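Local atomic coordinates of DNA polymerase beta (Leishmania infantum, PDB entry 4P4P), a protein that catalyses template-directed DNA synthesis from deoxynucleoside triphosphates as a family X polymerase and probably serves in base excision repair. Residues K243-G248 with A269-I274. Numbering follows the deposited sequence.
Sequences KYMGMG and ARRVDI. With nucleotides of chain B; nucleotides of chain D.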
ATOM      1  N   LYS A 243       7.137  -1.391  -4.056  1.00 26.37           N
ATOM      2  CA  LYS A 243       5.881  -1.959  -3.590  1.00 26.22           C
ATOM      3  C   LYS A 243       5.567  -3.346  -4.133  1.00 23.74           C
ATOM      4  O   LYS A 243       5.629  -3.586  -5.343  1.00 26.57           O
ATOM      5  CB  LYS A 243       4.717  -1.019  -3.920  1.00 26.30           C
ATOM      6  CG  LYS A 243       3.363  -1.644  -3.678  1.00 28.45           C
ATOM      7  CD  LYS A 243       2.382  -0.649  -3.143  1.00 35.06           C
ATOM      8  CE  LYS A 243       1.172  -0.567  -4.017  1.00 37.84           C
ATOM      9  NZ  LYS A 243       1.595  -0.333  -5.408  1.00 37.85           N
ATOM     10  N   TYR A 244       5.210  -4.242  -3.221  1.00 21.75           N
ATOM     11  CA  TYR A 244       4.745  -5.579  -3.567  1.00 22.43           C
ATOM     12  C   TYR A 244       3.266  -5.718  -3.204  1.00 23.75           C
ATOM     13  O   TYR A 244       2.851  -5.314  -2.116  1.00 27.72           O
ATOM     14  CB  TYR A 244       5.542  -6.656  -2.820  1.00 19.87           C
ATOM     15  CG  TYR A 244       4.896  -8.034  -2.930  1.00 20.17           C
ATOM     16  CD1 TYR A 244       5.191  -8.882  -3.996  1.00 20.46           C
ATOM     17  CD2 TYR A 244       3.972  -8.473  -1.985  1.00 22.09           C
ATOM     18  CE1 TYR A 244       4.598 -10.140  -4.102  1.00 22.52           C
ATOM     19  CE2 TYR A 244       3.365  -9.724  -2.090  1.00 24.61           C
ATOM     20  CZ  TYR A 244       3.687 -10.550  -3.149  1.00 25.15           C
ATOM     21  OH  TYR A 244       3.094 -11.783  -3.255  1.00 26.24           O
ATOM     22  N   MET A 245       2.476  -6.285  -4.115  1.00 23.38           N
ATOM     23  CA  MET A 245       1.080  -6.642  -3.822  1.00 25.11           C
ATOM     24  C   MET A 245       0.851  -8.090  -4.244  1.00 27.31           C
ATOM     25  O   MET A 245       1.105  -8.446  -5.388  1.00 22.82           O
ATOM     26  CB  MET A 245       0.106  -5.730  -4.578  1.00 24.09           C
ATOM     27  CG  MET A 245       0.229  -4.252  -4.203  1.00 33.04           C
ATOM     28  SD  MET A 245      -1.130  -3.218  -4.805  1.00 38.22           S
ATOM     29  CE  MET A 245      -0.975  -3.452  -6.575  1.00 24.87           C
ATOM     30  N   GLY A 246       0.376  -8.930  -3.331  1.00 33.05           N
ATOM     31  CA  GLY A 246       0.104 -10.313  -3.688  1.00 30.87           C
ATOM     32  C   GLY A 246      -0.748 -11.061  -2.684  1.00 27.17           C
ATOM     33  O   GLY A 246      -1.527 -10.459  -1.936  1.00 21.76           O
ATOM     34  N   MET A 247      -0.605 -12.384  -2.678  1.00 27.41           N
ATOM     35  CA  MET A 247      -1.361 -13.237  -1.761  1.00 25.96           C
ATOM     36  C   MET A 247      -0.415 -13.981  -0.845  1.00 25.17           C
ATOM     37  O   MET A 247       0.574 -14.572  -1.302  1.00 24.40           O
ATOM     38  CB  MET A 247      -2.224 -14.248  -2.522  1.00 26.06           C
ATOM     39  CG  MET A 247      -3.166 -13.639  -3.555  1.00 29.77           C
ATOM     40  SD  MET A 247      -4.443 -12.548  -2.874  1.00 26.88           S
ATOM     41  CE  MET A 247      -5.209 -13.579  -1.633  1.00 19.36           C
ATOM     42  N   GLY A 248      -0.715 -13.940   0.449  1.00 20.68           N
ATOM     43  CA  GLY A 248       0.104 -14.603   1.441  1.00 23.59           C
ATOM     44  C   GLY A 248      -0.746 -15.475   2.339  1.00 26.33           C
ATOM     45  O   GLY A 248      -1.862 -15.108   2.704  1.00 28.56           O
ATOM     46  N   ALA A 269      -5.665 -17.697   2.145  1.00 31.81           N
ATOM     47  CA  ALA A 269      -4.724 -16.762   1.544  1.00 27.83           C
ATOM     48  C   ALA A 269      -5.260 -15.355   1.730  1.00 29.90           C
ATOM     49  O   ALA A 269      -6.468 -15.125   1.641  1.00 30.72           O
ATOM     50  CB  ALA A 269      -4.533 -17.057   0.077  1.00 25.46           C
ATOM     51  N   ARG A 270      -4.353 -14.415   1.960  1.00 26.71           N
ATOM     52  CA  ARG A 270      -4.723 -13.049   2.292  1.00 28.68           C
ATOM     53  C   ARG A 270      -4.012 -12.078   1.372  1.00 29.94           C
ATOM     54  O   ARG A 270      -2.881 -12.322   0.948  1.00 30.61           O
ATOM     55  CB  ARG A 270      -4.318 -12.748   3.735  1.00 28.38           C
ATOM     56  CG  ARG A 270      -4.811 -13.784   4.751  1.00 25.60           C
ATOM     57  CD  ARG A 270      -6.308 -13.902   4.693  1.00 28.17           C
ATOM     58  NE  ARG A 270      -6.875 -14.409   5.933  1.00 29.90           N
ATOM     59  CZ  ARG A 270      -8.178 -14.449   6.179  1.00 29.94           C
ATOM     60  NH1 ARG A 270      -9.034 -14.016   5.260  1.00 27.49           N
ATOM     61  NH2 ARG A 270      -8.624 -14.919   7.340  1.00 28.24           N
ATOM     62  N   ARG A 271      -4.668 -10.974   1.055  1.00 28.39           N
ATOM     63  CA  ARG A 271      -3.979  -9.899   0.361  1.00 26.58           C
ATOM     64  C   ARG A 271      -2.861  -9.359   1.259  1.00 26.40           C
ATOM     65  O   ARG A 271      -3.096  -9.016   2.417  1.00 23.93           O
ATOM     66  CB  ARG A 271      -4.953  -8.797  -0.032  1.00 21.42           C
ATOM     67  CG  ARG A 271      -5.760  -9.131  -1.287  1.00 17.83           C
ATOM     68  CD  ARG A 271      -4.929  -8.873  -2.552  1.00 19.97           C
ATOM     69  NE  ARG A 271      -4.742  -7.445  -2.774  1.00 24.15           N
ATOM     70  CZ  ARG A 271      -3.618  -6.784  -2.503  1.00 25.26           C
ATOM     71  NH1 ARG A 271      -2.570  -7.434  -2.016  1.00 24.69           N
ATOM     72  NH2 ARG A 271      -3.538  -5.475  -2.733  1.00 23.04           N
ATOM     73  N   VAL A 272      -1.644  -9.335   0.724  1.00 23.83           N
ATOM     74  CA  VAL A 272      -0.493  -8.765   1.412  1.00 25.62           C
ATOM     75  C   VAL A 272       0.137  -7.646   0.572  1.00 24.94           C
ATOM     76  O   VAL A 272       0.473  -7.839  -0.588  1.00 25.01           O
ATOM     77  CB  VAL A 272       0.577  -9.838   1.727  1.00 23.06           C
ATOM     78  CG1 VAL A 272       1.779  -9.202   2.407  1.00 18.64           C
ATOM     79  CG2 VAL A 272      -0.016 -10.945   2.620  1.00 22.59           C
ATOM     80  N   ASP A 273       0.260  -6.464   1.155  1.00 26.33           N
ATOM     81  CA  ASP A 273       1.015  -5.396   0.526  1.00 26.59           C
ATOM     82  C   ASP A 273       2.266  -5.154   1.353  1.00 25.18           C
ATOM     83  O   ASP A 273       2.223  -5.171   2.578  1.00 25.08           O
ATOM     84  CB  ASP A 273       0.195  -4.107   0.436  1.00 27.03           C
ATOM     85  CG  ASP A 273      -0.910  -4.180  -0.599  1.00 33.58           C
ATOM     86  OD1 ASP A 273      -0.945  -5.151  -1.381  1.00 33.17           O
ATOM     87  OD2 ASP A 273      -1.738  -3.250  -0.644  1.00 36.12           O
ATOM     88  N   ILE A 274       3.391  -4.951   0.682  1.00 23.44           N
ATOM     89  CA  ILE A 274       4.616  -4.584   1.385  1.00 24.87           C
ATOM     90  C   ILE A 274       5.221  -3.387   0.687  1.00 27.63           C
ATOM     91  O   ILE A 274       5.467  -3.418  -0.533  1.00 24.43           O
ATOM     92  CB  ILE A 274       5.656  -5.722   1.407  1.00 21.51           C
ATOM     93  CG1 ILE A 274       5.032  -7.016   1.930  1.00 22.55           C
ATOM     94  CG2 ILE A 274       6.858  -5.329   2.267  1.00 20.76           C
ATOM     95  CD1 ILE A 274       5.926  -8.258   1.729  1.00 19.01           C
TER
ATOM     96  P    DC B   6      -6.259  -2.885  -3.881  1.00 28.21           P
ATOM     97  OP1  DC B   6      -5.983  -4.202  -3.271  1.00 27.84           O
ATOM     98  OP2  DC B   6      -7.647  -2.397  -4.006  1.00 33.73           O
ATOM     99  O5'  DC B   6      -5.449  -1.739  -3.100  1.00 32.31           O
ATOM    100  C5'  DC B   6      -4.158  -2.015  -2.547  1.00 34.09           C
ATOM    101  C4'  DC B   6      -3.641  -0.812  -1.786  1.00 38.19           C
ATOM    102  O4'  DC B   6      -3.322   0.226  -2.740  1.00 35.63           O
ATOM    103  C3'  DC B   6      -4.661  -0.111  -0.891  1.00 42.84           C
ATOM    104  O3'  DC B   6      -5.023  -0.897   0.238  1.00 50.82           O
ATOM    105  C2'  DC B   6      -3.956   1.205  -0.640  1.00 45.05           C
ATOM    106  C1'  DC B   6      -3.497   1.469  -2.079  1.00 42.16           C
ATOM    107  N1   DC B   6      -4.372   2.355  -2.903  1.00 33.75           N
ATOM    108  C2   DC B   6      -4.011   3.698  -2.917  1.00 27.22           C
ATOM    109  O2   DC B   6      -3.033   4.043  -2.239  1.00 26.17           O
ATOM    110  N3   DC B   6      -4.731   4.571  -3.651  1.00 24.61           N
ATOM    111  C4   DC B   6      -5.778   4.162  -4.356  1.00 25.79           C
ATOM    112  N4   DC B   6      -6.432   5.113  -5.043  1.00 23.23           N
ATOM    113  C5   DC B   6      -6.180   2.786  -4.364  1.00 24.23           C
ATOM    114  C6   DC B   6      -5.445   1.921  -3.631  1.00 30.02           C
TER
ATOM    115  P    DC D   9       6.711   0.328  -7.603  1.00 24.99           P
ATOM    116  OP1  DC D   9       7.478  -0.638  -6.779  1.00 23.02           O
ATOM    117  OP2  DC D   9       7.387   1.319  -8.472  1.00 25.04           O
ATOM    118  O5'  DC D   9       5.717  -0.469  -8.567  1.00 25.82           O
ATOM    119  C5'  DC D   9       4.794  -1.392  -7.994  1.00 24.12           C
ATOM    120  C4'  DC D   9       3.993  -2.109  -9.068  1.00 22.33           C
ATOM    121  O4'  DC D   9       2.949  -1.237  -9.572  1.00 22.50           O
ATOM    122  C3'  DC D   9       4.764  -2.584 -10.299  1.00 22.89           C
ATOM    123  O3'  DC D   9       4.186  -3.839 -10.647  1.00 29.15           O
ATOM    124  C2'  DC D   9       4.486  -1.472 -11.309  1.00 17.69           C
ATOM    125  C1'  DC D   9       3.032  -1.128 -10.979  1.00 22.55           C
ATOM    126  N1   DC D   9       2.571   0.255 -11.295  1.00 24.57           N
ATOM    127  C2   DC D   9       1.340   0.464 -11.927  1.00 24.90           C
ATOM    128  O2   DC D   9       0.660  -0.510 -12.248  1.00 24.22           O
ATOM    129  N3   DC D   9       0.929   1.735 -12.187  1.00 26.84           N
ATOM    130  C4   DC D   9       1.693   2.767 -11.824  1.00 24.91           C
ATOM    131  N4   DC D   9       1.256   4.002 -12.101  1.00 23.05           N
ATOM    132  C5   DC D   9       2.948   2.578 -11.168  1.00 21.63           C
ATOM    133  C6   DC D   9       3.338   1.324 -10.923  1.00 24.13           C
ATOM    134  P    DA D   8       5.706   6.738  -5.888  1.00 23.08           P
ATOM    135  OP1  DA D   8       7.020   6.596  -5.216  1.00 24.76           O
ATOM    136  OP2  DA D   8       5.601   7.443  -7.182  1.00 20.85           O
ATOM    137  O5'  DA D   8       5.066   5.282  -6.097  1.00 29.23           O
ATOM    138  C5'  DA D   8       5.059   4.343  -5.014  1.00 26.97           C
ATOM    139  C4'  DA D   8       4.741   2.944  -5.515  1.00 23.01           C
ATOM    140  O4'  DA D   8       3.351   2.891  -5.920  1.00 22.53           O
ATOM    141  C3'  DA D   8       5.547   2.502  -6.734  1.00 21.89           C
ATOM    142  O3'  DA D   8       5.717   1.119  -6.616  1.00 22.97           O
ATOM    143  C2'  DA D   8       4.635   2.857  -7.902  1.00 21.56           C
ATOM    144  C1'  DA D   8       3.237   2.677  -7.306  1.00 23.90           C
ATOM    145  N9   DA D   8       2.268   3.624  -7.851  1.00 24.27           N
ATOM    146  C8   DA D   8       2.378   4.986  -7.899  1.00 26.16           C
ATOM    147  N7   DA D   8       1.351   5.578  -8.460  1.00 28.06           N
ATOM    148  C5   DA D   8       0.507   4.529  -8.807  1.00 27.66           C
ATOM    149  C6   DA D   8      -0.763   4.476  -9.436  1.00 27.24           C
ATOM    150  N6   DA D   8      -1.438   5.550  -9.857  1.00 24.32           N
ATOM    151  N1   DA D   8      -1.320   3.262  -9.625  1.00 25.71           N
ATOM    152  C2   DA D   8      -0.655   2.179  -9.210  1.00 26.97           C
ATOM    153  N3   DA D   8       0.530   2.099  -8.608  1.00 27.55           N
ATOM    154  C4   DA D   8       1.062   3.322  -8.434  1.00 24.93           C
TER
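R271 folds back across the neighbouring strand, and its NH1 donates to the carbonyl oxygen of G246 at 3.2 Å. The donor lies in the carbonyl plane on a lone pair of G246 O, whereas V272 N, 2.9 Å from G246 O, approaches from above that plane; one peptide oxygen thus takes two bonds. The same guanidinium holds D273 end-on, NH1 and NH2 both 2.9 Å from OD1, NH2 coming in on the syn side of the carboxylate. At its edge, NH2 also reaches OP1 of DC6 of chain B (2.8 Å), so the arginine ties protein backbone, carboxylate and DNA phosphate together. Successive bends in its chain, chi2 -80° and chi3 -71°, bring the group back over the strand pair. M245 lies alongside D273, its CG 3.2 Å from OD1, while the M247 side chain crosses that of R271 at about a right angle, with SD against CD. Beneath this polar cluster, 243-248 and 270-274 run antiparallel in the palm of the polymerase, with Y244–I274, G246–V272 and G248–R270 as hydrogen-bonded pairs. On the face opposite R271 and D273, the Y244 ring, CG anti to the backbone N, runs along the strand until its OH lies 3.4 Å from CA of G246, crowding the place of the beta carbon glycine lacks; its CD2 lies 4.2 Å from CD1 of I274. Helix 219-229 covers this apolar side through L220, F223 and V224. Next to Y244, K243 N donates to OP1 of DC9 of chain D at 2.8 Å. Strand 193-203 flanks 270-274 on its far edge and carries D196 and D198, which bind magnesium. D273 lies beside them, probably as the third metal-binding carboxylate of family X polymerases, with R271, which also touches D196, as the second-shell residue positioning it.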